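Local coordinates for hypothetical protein (Bacteroides fragilis, PDB 4JJA), which is of unproven function but probably acts, like others of its family, as an exo-beta-N-acetylmuramidase that trims peptidoglycan, at residues 139-144 with 173-178; 148-153 with 167-172; 203-208 with 366-371; 223-228 with 292-297. All blocks are in the same frame, centred on the assembly; numbering follows the deposited sequence. Where two conformers were deposited one is given.

Contact 1. Residues 139-144 with 173-178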
loop_
_atom_site.group_PDB
_atom_site.type_symbol
_atom_site.label_atom_id
_atom_site.label_comp_id
_atom_site.label_asym_id
_atom_site.label_seq_id
_atom_site.Cartn_x
_atom_site.Cartn_y
_atom_site.Cartn_z
ATOM N N ILE A 139 11.165 7.730 10.607
ATOM C CA ILE A 139 10.266 7.683 9.459
ATOM C C ILE A 139 10.145 9.095 8.884
ATOM O O ILE A 139 9.745 10.048 9.577
ATOM C CB ILE A 139 8.872 7.150 9.837
ATOM C CG1 ILE A 139 9.017 5.739 10.467
ATOM C CG2 ILE A 139 7.933 7.201 8.580
ATOM C CD1 ILE A 139 7.725 5.155 10.973
ATOM N N LEU A 140 10.536 9.239 7.619
ATOM C CA LEU A 140 10.391 10.505 6.874
ATOM C C LEU A 140 9.045 10.390 6.194
ATOM O O LEU A 140 8.913 9.655 5.194
ATOM C CB LEU A 140 11.572 10.672 5.918
ATOM C CG LEU A 140 12.937 10.683 6.586
ATOM C CD1 LEU A 140 14.003 10.803 5.492
ATOM C CD2 LEU A 140 13.066 11.757 7.679
ATOM N N ASP A 141 8.015 10.990 6.769
ATOM C CA ASP A 141 6.670 10.604 6.346
ATOM C C ASP A 141 6.359 11.118 4.954
ATOM O O ASP A 141 6.872 12.185 4.526
ATOM C CB ASP A 141 5.625 11.083 7.352
ATOM C CG ASP A 141 4.496 10.111 7.610
ATOM O OD1 ASP A 141 4.603 8.916 7.288
ATOM O OD2 ASP A 141 3.508 10.605 8.251
ATOM N N ARG A 142 5.524 10.377 4.242
ATOM C CA ARG A 142 4.960 10.781 2.967
ATOM C C ARG A 142 3.453 10.632 3.062
ATOM O O ARG A 142 2.946 9.838 3.838
ATOM C CB ARG A 142 5.507 9.974 1.798
ATOM C CG ARG A 142 6.989 10.234 1.542
ATOM C CD ARG A 142 7.518 9.477 0.336
ATOM N NE ARG A 142 8.968 9.723 0.230
ATOM C CZ ARG A 142 9.569 10.438 -0.695
ATOM N NH1 ARG A 142 8.888 10.955 -1.715
ATOM N NH2 ARG A 142 10.881 10.610 -0.621
ATOM N N PRO A 143 2.730 11.394 2.248
ATOM C CA PRO A 143 1.280 11.280 2.268
ATOM C C PRO A 143 0.742 9.915 1.911
ATOM O O PRO A 143 1.398 9.170 1.194
ATOM C CB PRO A 143 0.819 12.315 1.211
ATOM C CG PRO A 143 1.885 13.326 1.222
ATOM C CD PRO A 143 3.151 12.504 1.380
ATOM N N ASN A 144 -0.450 9.625 2.425
ATOM C CA ASN A 144 -1.234 8.502 1.950
ATOM C C ASN A 144 -2.183 9.058 0.898
ATOM O O ASN A 144 -3.036 9.874 1.242
ATOM C CB ASN A 144 -1.992 7.887 3.129
ATOM C CG ASN A 144 -2.857 6.713 2.739
ATOM O OD1 ASN A 144 -3.088 6.464 1.546
ATOM N ND2 ASN A 144 -3.396 6.028 3.762
ATOM N N GLY A 173 -6.505 4.639 5.928
ATOM C CA GLY A 173 -6.459 6.048 6.007
ATOM C C GLY A 173 -5.257 6.695 6.653
ATOM O O GLY A 173 -5.292 7.875 6.934
HETATM N N MSE A 174 -4.187 5.934 6.903
HETATM C CA MSE A 174 -3.083 6.410 7.712
HETATM C C MSE A 174 -1.801 6.491 6.901
HETATM O O MSE A 174 -1.588 5.753 5.962
HETATM C CB MSE A 174 -2.821 5.464 8.891
HETATM C CG MSE A 174 -4.070 5.316 9.755
HETATM SE SE MSE A 174 -3.937 4.052 11.228
HETATM C CE MSE A 174 -2.997 5.150 12.359
ATOM N N THR A 175 -0.953 7.440 7.263
ATOM C CA THR A 175 0.400 7.422 6.740
ATOM C C THR A 175 1.232 6.300 7.376
ATOM O O THR A 175 0.839 5.775 8.417
ATOM C CB THR A 175 1.126 8.754 6.938
ATOM O OG1 THR A 175 1.440 8.931 8.326
ATOM C CG2 THR A 175 0.368 9.902 6.333
ATOM N N LEU A 176 2.370 5.958 6.784
ATOM C CA LEU A 176 3.203 4.923 7.390
ATOM C C LEU A 176 3.696 5.372 8.751
ATOM O O LEU A 176 3.822 4.536 9.657
ATOM C CB LEU A 176 4.339 4.515 6.503
ATOM C CG LEU A 176 4.040 3.797 5.199
ATOM C CD1 LEU A 176 5.352 3.576 4.393
ATOM C CD2 LEU A 176 3.342 2.493 5.469
ATOM N N GLY A 177 3.940 6.666 8.974
ATOM C CA GLY A 177 4.323 7.148 10.279
ATOM C C GLY A 177 3.238 6.959 11.309
ATOM O O GLY A 177 3.481 6.530 12.423
ATOM N N GLU A 178 2.017 7.324 10.948
ATOM C CA GLU A 178 0.884 7.110 11.857
ATOM C C GLU A 178 0.709 5.653 12.184
ATOM O O GLU A 178 0.478 5.281 13.336
ATOM C CB GLU A 178 -0.377 7.693 11.223
ATOM C CG GLU A 178 -0.376 9.235 11.033
ATOM C CD GLU A 178 -1.584 9.772 10.305
ATOM O OE1 GLU A 178 -2.031 9.112 9.328
ATOM O OE2 GLU A 178 -2.121 10.848 10.709
HETATM O O HOH W 1 2.517 7.085 4.087
HETATM O O HOH W 2 -5.755 4.462 3.230
#

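Contact 2. Residues 148-153 with 167-172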
loop_
_atom_site.group_PDB
_atom_site.type_symbol
_atom_site.label_atom_id
_atom_site.label_comp_id
_atom_site.label_asym_id
_atom_site.label_seq_id
_atom_site.Cartn_x
_atom_site.Cartn_y
_atom_site.Cartn_z
ATOM N N HIS A 148 -7.733 10.003 2.865
ATOM C CA HIS A 148 -8.893 10.841 3.061
ATOM C C HIS A 148 -10.097 10.075 3.566
ATOM O O HIS A 148 -11.141 10.699 3.833
ATOM C CB HIS A 148 -9.255 11.580 1.763
ATOM C CG HIS A 148 -9.433 10.673 0.580
ATOM N ND1 HIS A 148 -8.367 10.000 0.020
ATOM C CD2 HIS A 148 -10.533 10.306 -0.123
ATOM C CE1 HIS A 148 -8.814 9.255 -0.985
ATOM N NE2 HIS A 148 -10.128 9.433 -1.107
ATOM N N TYR A 149 -10.004 8.756 3.692
ATOM C CA TYR A 149 -11.110 7.964 4.200
ATOM C C TYR A 149 -10.607 6.705 4.825
ATOM O O TYR A 149 -9.448 6.346 4.704
ATOM C CB TYR A 149 -12.163 7.681 3.136
ATOM C CG TYR A 149 -11.815 6.736 2.013
ATOM C CD1 TYR A 149 -10.785 6.978 1.121
ATOM C CD2 TYR A 149 -12.587 5.572 1.820
ATOM C CE1 TYR A 149 -10.551 6.079 0.039
ATOM C CE2 TYR A 149 -12.357 4.722 0.775
ATOM C CZ TYR A 149 -11.359 4.985 -0.127
ATOM O OH TYR A 149 -11.197 4.137 -1.190
ATOM N N VAL A 150 -11.528 6.012 5.499
ATOM C CA VAL A 150 -11.339 4.702 6.117
ATOM C C VAL A 150 -12.496 3.840 5.593
ATOM O O VAL A 150 -13.648 4.300 5.568
ATOM C CB VAL A 150 -11.347 4.787 7.644
ATOM C CG1 VAL A 150 -11.167 3.399 8.287
ATOM C CG2 VAL A 150 -10.272 5.783 8.120
ATOM N N ASP A 151 -12.211 2.606 5.158
ATOM C CA ASP A 151 -13.290 1.795 4.596
ATOM C C ASP A 151 -12.933 0.327 4.623
ATOM O O ASP A 151 -11.778 -0.081 4.588
ATOM C CB ASP A 151 -13.571 2.247 3.144
ATOM C CG ASP A 151 -15.012 2.127 2.723
ATOM O OD1 ASP A 151 -15.847 1.695 3.513
ATOM O OD2 ASP A 151 -15.256 2.503 1.535
ATOM N N GLY A 152 -13.995 -0.467 4.609
ATOM C CA GLY A 152 -13.893 -1.907 4.529
ATOM C C GLY A 152 -13.881 -2.577 5.906
ATOM O O GLY A 152 -13.689 -1.931 6.924
ATOM N N PRO A 153 -14.131 -3.896 5.927
ATOM C CA PRO A 153 -14.071 -4.630 7.165
ATOM C C PRO A 153 -12.690 -4.577 7.804
ATOM O O PRO A 153 -11.683 -4.585 7.086
ATOM C CB PRO A 153 -14.387 -6.078 6.741
ATOM C CG PRO A 153 -14.800 -6.053 5.386
ATOM C CD PRO A 153 -14.333 -4.769 4.773
ATOM N N PRO A 167 -4.794 -5.859 12.155
ATOM C CA PRO A 167 -6.252 -5.771 12.279
ATOM C C PRO A 167 -6.731 -4.357 11.970
ATOM O O PRO A 167 -7.126 -3.583 12.846
ATOM C CB PRO A 167 -6.509 -6.213 13.731
ATOM C CG PRO A 167 -5.273 -5.783 14.431
ATOM C CD PRO A 167 -4.127 -5.933 13.482
ATOM N N ILE A 168 -6.705 -4.055 10.689
ATOM C CA ILE A 168 -7.023 -2.734 10.163
ATOM C C ILE A 168 -8.030 -2.914 9.034
ATOM O O ILE A 168 -8.195 -4.010 8.496
ATOM C CB ILE A 168 -5.756 -1.952 9.732
ATOM C CG1 ILE A 168 -5.047 -2.655 8.533
ATOM C CG2 ILE A 168 -4.819 -1.750 10.888
ATOM C CD1 ILE A 168 -3.776 -1.946 8.066
ATOM N N PRO A 169 -8.732 -1.850 8.630
ATOM C CA PRO A 169 -9.654 -1.914 7.506
ATOM C C PRO A 169 -8.901 -2.042 6.175
ATOM O O PRO A 169 -7.669 -1.988 6.140
ATOM C CB PRO A 169 -10.440 -0.577 7.591
ATOM C CG PRO A 169 -10.216 -0.077 9.012
ATOM C CD PRO A 169 -8.770 -0.528 9.267
ATOM N N ILE A 170 -9.636 -2.240 5.092
ATOM C CA ILE A 170 -9.028 -2.326 3.790
ATOM C C ILE A 170 -8.313 -1.022 3.461
ATOM O O ILE A 170 -7.139 -1.008 3.014
ATOM C CB ILE A 170 -10.072 -2.708 2.697
ATOM C CG1 ILE A 170 -10.589 -4.142 2.942
ATOM C CG2 ILE A 170 -9.514 -2.574 1.298
ATOM C CD1 ILE A 170 -11.708 -4.571 1.991
ATOM N N VAL A 171 -9.038 0.095 3.603
ATOM C CA VAL A 171 -8.500 1.448 3.404
ATOM C C VAL A 171 -8.356 1.947 4.847
ATOM O O VAL A 171 -9.353 2.243 5.515
ATOM C CB VAL A 171 -9.460 2.296 2.555
ATOM C CG1 VAL A 171 -8.947 3.774 2.550
ATOM C CG2 VAL A 171 -9.639 1.745 1.143
ATOM N N HIS A 172 -7.114 2.028 5.331
ATOM C CA HIS A 172 -6.867 2.356 6.732
ATOM C C HIS A 172 -6.764 3.866 6.989
ATOM O O HIS A 172 -6.896 4.307 8.138
ATOM C CB HIS A 172 -5.644 1.594 7.260
ATOM C CG HIS A 172 -4.425 1.776 6.421
ATOM N ND1 HIS A 172 -3.726 2.967 6.382
ATOM C CD2 HIS A 172 -3.758 0.898 5.630
ATOM C CE1 HIS A 172 -2.669 2.797 5.599
ATOM N NE2 HIS A 172 -2.700 1.560 5.092
#

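Contact 3. Residues 203-208 with 366-371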
loop_
_atom_site.group_PDB
_atom_site.type_symbol
_atom_site.label_atom_id
_atom_site.label_comp_id
_atom_site.label_asym_id
_atom_site.label_seq_id
_atom_site.Cartn_x
_atom_site.Cartn_y
_atom_site.Cartn_z
ATOM N N LYS A 203 4.527 18.580 6.160
ATOM C CA LYS A 203 3.896 19.890 6.381
ATOM C C LYS A 203 2.889 20.141 5.282
ATOM O O LYS A 203 2.999 19.576 4.191
ATOM C CB LYS A 203 4.908 21.010 6.397
ATOM C CG LYS A 203 5.911 20.868 7.538
ATOM C CD LYS A 203 6.932 22.012 7.549
ATOM C CE LYS A 203 7.706 22.079 8.842
ATOM N NZ LYS A 203 6.919 21.776 10.074
ATOM N N ASN A 204 1.902 20.979 5.583
ATOM C CA ASN A 204 0.821 21.326 4.647
ATOM C C ASN A 204 0.061 20.098 4.213
ATOM O O ASN A 204 -0.252 19.912 3.048
ATOM C CB ASN A 204 1.369 22.103 3.452
ATOM C CG ASN A 204 2.164 23.323 3.864
ATOM O OD1 ASN A 204 1.843 23.998 4.876
ATOM N ND2 ASN A 204 3.212 23.608 3.098
ATOM N N TYR A 205 -0.241 19.262 5.196
ATOM C CA TYR A 205 -0.919 17.975 4.930
ATOM C C TYR A 205 -1.950 17.671 6.003
ATOM O O TYR A 205 -1.658 17.718 7.197
ATOM C CB TYR A 205 0.125 16.829 4.903
ATOM C CG TYR A 205 -0.478 15.485 4.569
ATOM C CD1 TYR A 205 -1.067 15.232 3.344
ATOM C CD2 TYR A 205 -0.443 14.442 5.488
ATOM C CE1 TYR A 205 -1.663 14.002 3.108
ATOM C CE2 TYR A 205 -1.027 13.191 5.228
ATOM C CZ TYR A 205 -1.596 12.969 4.016
ATOM O OH TYR A 205 -2.192 11.726 3.765
ATOM N N THR A 206 -3.184 17.388 5.555
ATOM C CA THR A 206 -4.258 16.915 6.402
ATOM C C THR A 206 -4.778 15.623 5.792
ATOM O O THR A 206 -4.471 15.275 4.643
ATOM C CB THR A 206 -5.433 17.915 6.463
ATOM O OG1 THR A 206 -6.079 17.912 5.199
ATOM C CG2 THR A 206 -4.923 19.327 6.845
ATOM N N HIS A 207 -5.674 14.962 6.520
ATOM C CA HIS A 207 -6.434 13.808 5.984
ATOM C C HIS A 207 -7.593 14.163 5.047
ATOM O O HIS A 207 -8.474 13.330 4.747
ATOM C CB HIS A 207 -6.874 12.894 7.110
ATOM C CG HIS A 207 -5.747 12.133 7.715
ATOM N ND1 HIS A 207 -5.262 10.967 7.154
ATOM C CD2 HIS A 207 -4.980 12.379 8.803
ATOM C CE1 HIS A 207 -4.257 10.520 7.891
ATOM N NE2 HIS A 207 -4.056 11.361 8.891
ATOM N N GLN A 208 -7.591 15.394 4.575
ATOM C CA GLN A 208 -8.323 15.754 3.337
ATOM C C GLN A 208 -7.477 16.095 2.151
ATOM O O GLN A 208 -8.018 16.189 1.041
ATOM C CB GLN A 208 -9.260 16.935 3.624
ATOM C CG GLN A 208 -10.435 16.552 4.452
ATOM C CD GLN A 208 -11.395 17.722 4.667
ATOM O OE1 GLN A 208 -12.095 18.115 3.740
ATOM N NE2 GLN A 208 -11.405 18.279 5.857
ATOM N N LEU A 366 -2.788 9.607 15.080
ATOM C CA LEU A 366 -2.777 10.491 13.936
ATOM C C LEU A 366 -1.809 11.625 14.163
ATOM O O LEU A 366 -1.626 12.109 15.266
ATOM C CB LEU A 366 -4.157 11.044 13.589
ATOM C CG LEU A 366 -5.213 9.989 13.254
ATOM C CD1 LEU A 366 -6.569 10.606 12.945
ATOM C CD2 LEU A 366 -4.755 8.986 12.137
ATOM N N LEU A 367 -1.153 12.027 13.094
ATOM C CA LEU A 367 -0.189 13.107 13.097
ATOM C C LEU A 367 -0.669 14.333 12.355
ATOM O O LEU A 367 0.002 15.381 12.321
ATOM C CB LEU A 367 1.121 12.630 12.482
ATOM C CG LEU A 367 1.912 11.599 13.290
ATOM C CD1 LEU A 367 3.011 10.988 12.426
ATOM C CD2 LEU A 367 2.419 12.204 14.601
ATOM N N TYR A 368 -1.838 14.214 11.734
ATOM C CA TYR A 368 -2.390 15.257 10.883
ATOM C C TYR A 368 -3.859 15.367 11.188
ATOM O O TYR A 368 -4.459 14.438 11.684
ATOM C CB TYR A 368 -2.225 14.882 9.374
ATOM C CG TYR A 368 -0.807 14.422 9.081
ATOM C CD1 TYR A 368 0.213 15.326 8.966
ATOM C CD2 TYR A 368 -0.501 13.097 8.909
ATOM C CE1 TYR A 368 1.513 14.901 8.722
ATOM C CE2 TYR A 368 0.787 12.672 8.685
ATOM C CZ TYR A 368 1.791 13.576 8.568
ATOM O OH TYR A 368 3.096 13.205 8.335
ATOM N N GLN A 369 -4.423 16.515 10.834
ATOM C CA GLN A 369 -5.832 16.754 11.022
ATOM C C GLN A 369 -6.667 15.635 10.446
ATOM O O GLN A 369 -6.480 15.257 9.295
ATOM C CB GLN A 369 -6.206 18.071 10.335
ATOM C CG GLN A 369 -7.622 18.575 10.488
ATOM C CD GLN A 369 -7.831 19.746 9.608
ATOM O OE1 GLN A 369 -7.412 20.870 9.958
ATOM N NE2 GLN A 369 -8.404 19.523 8.481
ATOM N N ASP A 370 -7.597 15.134 11.256
ATOM C CA ASP A 370 -8.444 14.038 10.865
ATOM C C ASP A 370 -9.458 14.492 9.828
ATOM O O ASP A 370 -9.658 15.696 9.594
ATOM C CB ASP A 370 -9.106 13.444 12.124
ATOM C CG ASP A 370 -9.578 12.035 11.996
ATOM O OD1 ASP A 370 -9.466 11.390 10.932
ATOM O OD2 ASP A 370 -10.061 11.533 13.039
ATOM N N ASN A 371 -10.100 13.517 9.212
ATOM C CA ASN A 371 -11.210 13.847 8.330
ATOM C C ASN A 371 -12.445 13.188 8.814
ATOM O O ASN A 371 -12.997 13.745 9.789
ATOM C CB ASN A 371 -10.883 13.535 6.879
ATOM C CG ASN A 371 -11.972 13.955 5.924
ATOM O OD1 ASN A 371 -12.698 14.930 6.166
ATOM N ND2 ASN A 371 -12.059 13.283 4.798
ATOM O OXT ASN A 371 -12.891 12.175 8.266
HETATM O O HOH W 3 -2.619 18.429 9.670
HETATM O O HOH W 4 -9.220 17.165 7.487
#

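Contact 4. Residues 223-228 with 292-297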
loop_
_atom_site.group_PDB
_atom_site.type_symbol
_atom_site.label_atom_id
_atom_site.label_comp_id
_atom_site.label_asym_id
_atom_site.label_seq_id
_atom_site.Cartn_x
_atom_site.Cartn_y
_atom_site.Cartn_z
ATOM N N ASN A 223 -1.055 5.751 -12.603
ATOM C CA ASN A 223 -1.684 7.053 -12.492
ATOM C C ASN A 223 -2.592 7.130 -11.247
ATOM O O ASN A 223 -2.790 6.133 -10.538
ATOM C CB ASN A 223 -2.422 7.443 -13.789
ATOM C CG ASN A 223 -3.573 6.511 -14.109
ATOM O OD1 ASN A 223 -4.018 5.780 -13.260
ATOM N ND2 ASN A 223 -4.029 6.525 -15.324
HETATM N N MSE A 224 -3.136 8.318 -10.994
HETATM C CA MSE A 224 -3.948 8.491 -9.839
HETATM C C MSE A 224 -5.312 7.805 -9.966
HETATM O O MSE A 224 -5.870 7.364 -8.959
HETATM C CB MSE A 224 -4.094 9.952 -9.441
HETATM C CG MSE A 224 -2.759 10.583 -9.002
HETATM SE SE MSE A 224 -1.920 9.623 -7.568
HETATM C CE MSE A 224 -3.288 9.853 -6.237
ATOM N N LYS A 225 -5.825 7.664 -11.163
ATOM C CA LYS A 225 -7.061 6.975 -11.375
ATOM C C LYS A 225 -6.953 5.525 -10.872
ATOM O O LYS A 225 -7.833 5.020 -10.161
ATOM C CB LYS A 225 -7.469 6.984 -12.855
ATOM C CG LYS A 225 -8.926 6.777 -13.101
ATOM C CD LYS A 225 -9.733 8.060 -12.803
ATOM C CE LYS A 225 -9.566 9.152 -13.841
ATOM N NZ LYS A 225 -10.175 10.365 -13.262
ATOM N N ALA A 226 -5.854 4.874 -11.238
ATOM C CA ALA A 226 -5.611 3.494 -10.820
ATOM C C ALA A 226 -5.518 3.454 -9.295
ATOM O O ALA A 226 -6.041 2.561 -8.660
ATOM C CB ALA A 226 -4.311 2.996 -11.447
ATOM N N ILE A 227 -4.815 4.408 -8.688
ATOM C CA ILE A 227 -4.612 4.447 -7.216
ATOM C C ILE A 227 -5.940 4.642 -6.514
ATOM O O ILE A 227 -6.174 4.067 -5.459
ATOM C CB ILE A 227 -3.539 5.492 -6.849
ATOM C CG1 ILE A 227 -2.179 4.953 -7.325
ATOM C CG2 ILE A 227 -3.545 5.804 -5.322
ATOM C CD1 ILE A 227 -1.063 5.904 -7.287
ATOM N N TYR A 228 -6.800 5.494 -7.050
ATOM C CA TYR A 228 -8.088 5.700 -6.433
ATOM C C TYR A 228 -9.062 4.548 -6.602
ATOM O O TYR A 228 -9.895 4.294 -5.740
ATOM C CB TYR A 228 -8.732 7.001 -6.911
ATOM C CG TYR A 228 -7.957 8.260 -6.553
ATOM C CD1 TYR A 228 -7.435 8.456 -5.263
ATOM C CD2 TYR A 228 -7.837 9.299 -7.437
ATOM C CE1 TYR A 228 -6.771 9.610 -4.900
ATOM C CE2 TYR A 228 -7.178 10.483 -7.092
ATOM C CZ TYR A 228 -6.639 10.660 -5.841
ATOM O OH TYR A 228 -6.001 11.823 -5.506
ATOM N N LEU A 292 -14.079 7.822 -15.342
ATOM C CA LEU A 292 -14.717 8.305 -14.120
ATOM C C LEU A 292 -13.888 9.496 -13.622
ATOM O O LEU A 292 -12.649 9.491 -13.704
ATOM C CB LEU A 292 -14.744 7.246 -13.031
ATOM C CG LEU A 292 -15.686 6.080 -13.231
ATOM C CD1 LEU A 292 -15.487 5.076 -12.075
ATOM C CD2 LEU A 292 -17.157 6.482 -13.315
ATOM N N SER A 293 -14.572 10.523 -13.141
ATOM C CA SER A 293 -13.854 11.581 -12.478
ATOM C C SER A 293 -13.271 11.123 -11.160
ATOM O O SER A 293 -13.790 10.219 -10.508
ATOM C CB SER A 293 -14.767 12.779 -12.197
ATOM O OG SER A 293 -15.798 12.488 -11.256
ATOM N N ASP A 294 -12.151 11.740 -10.807
ATOM C CA ASP A 294 -11.599 11.515 -9.457
ATOM C C ASP A 294 -12.696 11.730 -8.401
ATOM O O ASP A 294 -12.864 10.903 -7.475
ATOM C CB ASP A 294 -10.413 12.448 -9.184
ATOM C CG ASP A 294 -9.131 12.113 -9.967
ATOM O OD1 ASP A 294 -9.025 11.109 -10.693
ATOM O OD2 ASP A 294 -8.152 12.943 -9.872
ATOM N N GLU A 295 -13.479 12.823 -8.487
ATOM C CA GLU A 295 -14.563 13.112 -7.507
ATOM C C GLU A 295 -15.597 12.026 -7.330
ATOM O O GLU A 295 -15.998 11.701 -6.220
ATOM C CB GLU A 295 -15.346 14.415 -7.833
ATOM C CG GLU A 295 -14.587 15.691 -7.487
ATOM C CD GLU A 295 -13.783 16.182 -8.676
ATOM O OE1 GLU A 295 -13.670 15.425 -9.677
ATOM O OE2 GLU A 295 -13.271 17.306 -8.624
ATOM N N GLU A 296 -16.049 11.451 -8.432
ATOM C CA GLU A 296 -17.059 10.399 -8.292
ATOM C C GLU A 296 -16.466 9.097 -7.697
ATOM O O GLU A 296 -17.169 8.425 -6.943
ATOM C CB GLU A 296 -17.833 10.111 -9.537
ATOM C CG GLU A 296 -17.149 9.466 -10.636
ATOM C CD GLU A 296 -18.066 9.458 -11.885
ATOM O OE1 GLU A 296 -19.196 8.898 -11.740
ATOM O OE2 GLU A 296 -17.656 10.034 -12.955
ATOM N N ILE A 297 -15.174 8.853 -7.926
ATOM C CA ILE A 297 -14.489 7.689 -7.275
ATOM C C ILE A 297 -14.467 7.993 -5.759
ATOM O O ILE A 297 -14.788 7.124 -4.934
ATOM C CB ILE A 297 -13.133 7.444 -7.898
ATOM C CG1 ILE A 297 -13.260 7.081 -9.403
ATOM C CG2 ILE A 297 -12.378 6.387 -7.096
ATOM C CD1 ILE A 297 -11.991 7.140 -10.231
#

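Contact 1. Residues 139-144 with 173-178
D141 OD2 is shared by two hydroxyls, those of T175 and Y368, at the start of helix 176-185. It accepts a hydrogen bond from T175 OG1 at 2.7 Å through its syn lone pair, while D141 OD1 receives the amide of G177 at 2.9 Å, a donor lying 33° out of the carboxylate plane. T175 is the N-cap of the helix and forms a capping box with E178: E178 N donates to T175 OG1 at 3.1 Å, and T175 N returns a bond to E178 OE1. Rotating OG1 between the backbone N and the carbonyl carbon (chi1 71°) lets this one hydroxyl accept from the helix and donate to D141. I139 CG2 packs at 4.0 Å on G177 CA, where glycine has no side chain. A water links the two segments, donating to R142 O and accepting from L176 N. Farther along, the amide of N144, whose OD1 is held by the backbone N of N146, reaches across with its other end: N144 ND2 donates to M174 O at 2.9 Å, from 54° above the carbonyl plane.

Contact 2. Residues 148-153 with 167-172
Two backbone bonds between D151 and V171 lie at the centre of this contact, a single antiparallel hydrogen-bonded bridge: D151 N donates to V171 O at 2.9 Å, and V171 N to D151 O at the same length and nearly straight (172°). Because I170 and V171 both stand opposite D151, the bridge carries a classic beta bulge. Around it the side chains close in. V171 sets CG1 almost centrally over one face of the Y149 ring, 3.7 Å from the centroid, a CH-pi contact, and its second methyl, CG2, approaches Y149 OH. V150 CG1, anti to the backbone N (chi1 179°), meets P169 CG at 3.7 Å. Separately, P153 CD lies beside I170 CD1 at 3.8 Å. V150 CA makes a CH...O contact with V171 O, and P169 CA another with P153 O. The backbone carbonyls Y149 O and G152 O are buried here without a polar partner. In the next shell, D151 has its carboxylate held by W351, K348 and the backbone N of I302. Helix 352-362 packs on V150 and P169 through V355 and F358, whereas P231 of helix 224-233 lies against Y149 and V171.

Contact 3. Residues 203-208 with 366-371
An aromatic cluster of Y205, H207 and Y368 joins the loop that follows strand 197-200 to the C-terminal tail of the chain. Y205 and Y368 make a T-shaped (edge-to-face) pair: the edge of Y205 enters with CD2 over the centre of the Y368 ring, 3.6 Å from Y368 CG, with the planes 78° apart. L367 CB lies over the opposite face, toward its rim. In the conformer described here, H207 meets the edge of the Y368 ring with NE2, while Y368 O and Q369 O lie at the edge of the imidazole. The backbone bond of the contact runs from H207 N to Q369 O at 2.9 Å, the donor standing nearly along the C=O axis. Alongside it, water 3 bridges Y205 O and Q369 N, and water 4 draws together Q208 NE2, Q369 NE2 and D370 O. T206 holds its own loop in an ST turn, OG1 accepting Q208 N. Nearer the end of the chain, the amide of N371 stacks on that of Q208, planes 10° apart, and N371 ND2 bonds to H148 O. Thus the face of Y368 receives the edge of Y205, while polar groups at the margin of the cluster find partners beyond it: Y205 OH meets N144 N, H207 NE2 ties the 203-208 loop to E178 of helix 176-185, and L367 N brings the tail to the same acid.

Contact 4. Residues 223-228 with 292-297
The ring of Y228 pairs edge-to-face with that of W298, and the carboxylate of D294 stands at the edge of the Y228 ring, near its plane, the ring and carboxylate planes 75° apart. D294 OD2 comes to 3.8 Å of Y228 CE2. This is a van der Waals approach to a ring carbon, and the carboxylate finds its polar partners elsewhere. D294 OD1 forms a salt bridge with K225 NZ at 2.9 Å, the ammonium lying 44° out of the carboxylate plane, while OD2 is bound by R212, so each oxygen has its own cation. K225 gains a second acceptor in L292 O, 2.7 Å from K225 NZ, which is met in the carbonyl plane. The lysine reaches both because its chain leaves anti to the backbone N and then bends at both chi2 and chi3, curling across between the helices. The bend also brings K225 CD to 3.5 Å of I297 CD1. I297 CG2 reaches Y228 CB at 3.7 Å and lies near Y228 O, an apolar contact next to the salt bridge. Both helices are capped where they begin: N223 OD1 accepts A226 N at 2.9 Å, and S293 and E296 form a capping box in which S293 OG takes E296 N and E296 OE2 takes S293 N. The contact therefore joins the first turns of helix 224-233 and helix 294-300, with N146 and M210 from nearby loops packing against Y228 beside them.

Overall arrangement
Following the chain from the N terminus, strand 136-140 of the parallel sheet runs into contact 1, whose closure at helix 176-185 encloses a long excursion without helix or strand. Contact 2 lies within that excursion and pinches it into a smaller loop. After strand 197-200, contact 3 opens; its partner is the very end of the chain, so it spans the whole C-terminal part, and contact 4, joining helices 224-233 and 294-300, falls inside that span. No two contacts cross. In space contacts 1, 2 and 3 all touch one another, whereas contact 4 touches none of them but comes within about 4 Å (nearest atoms) of contact 2.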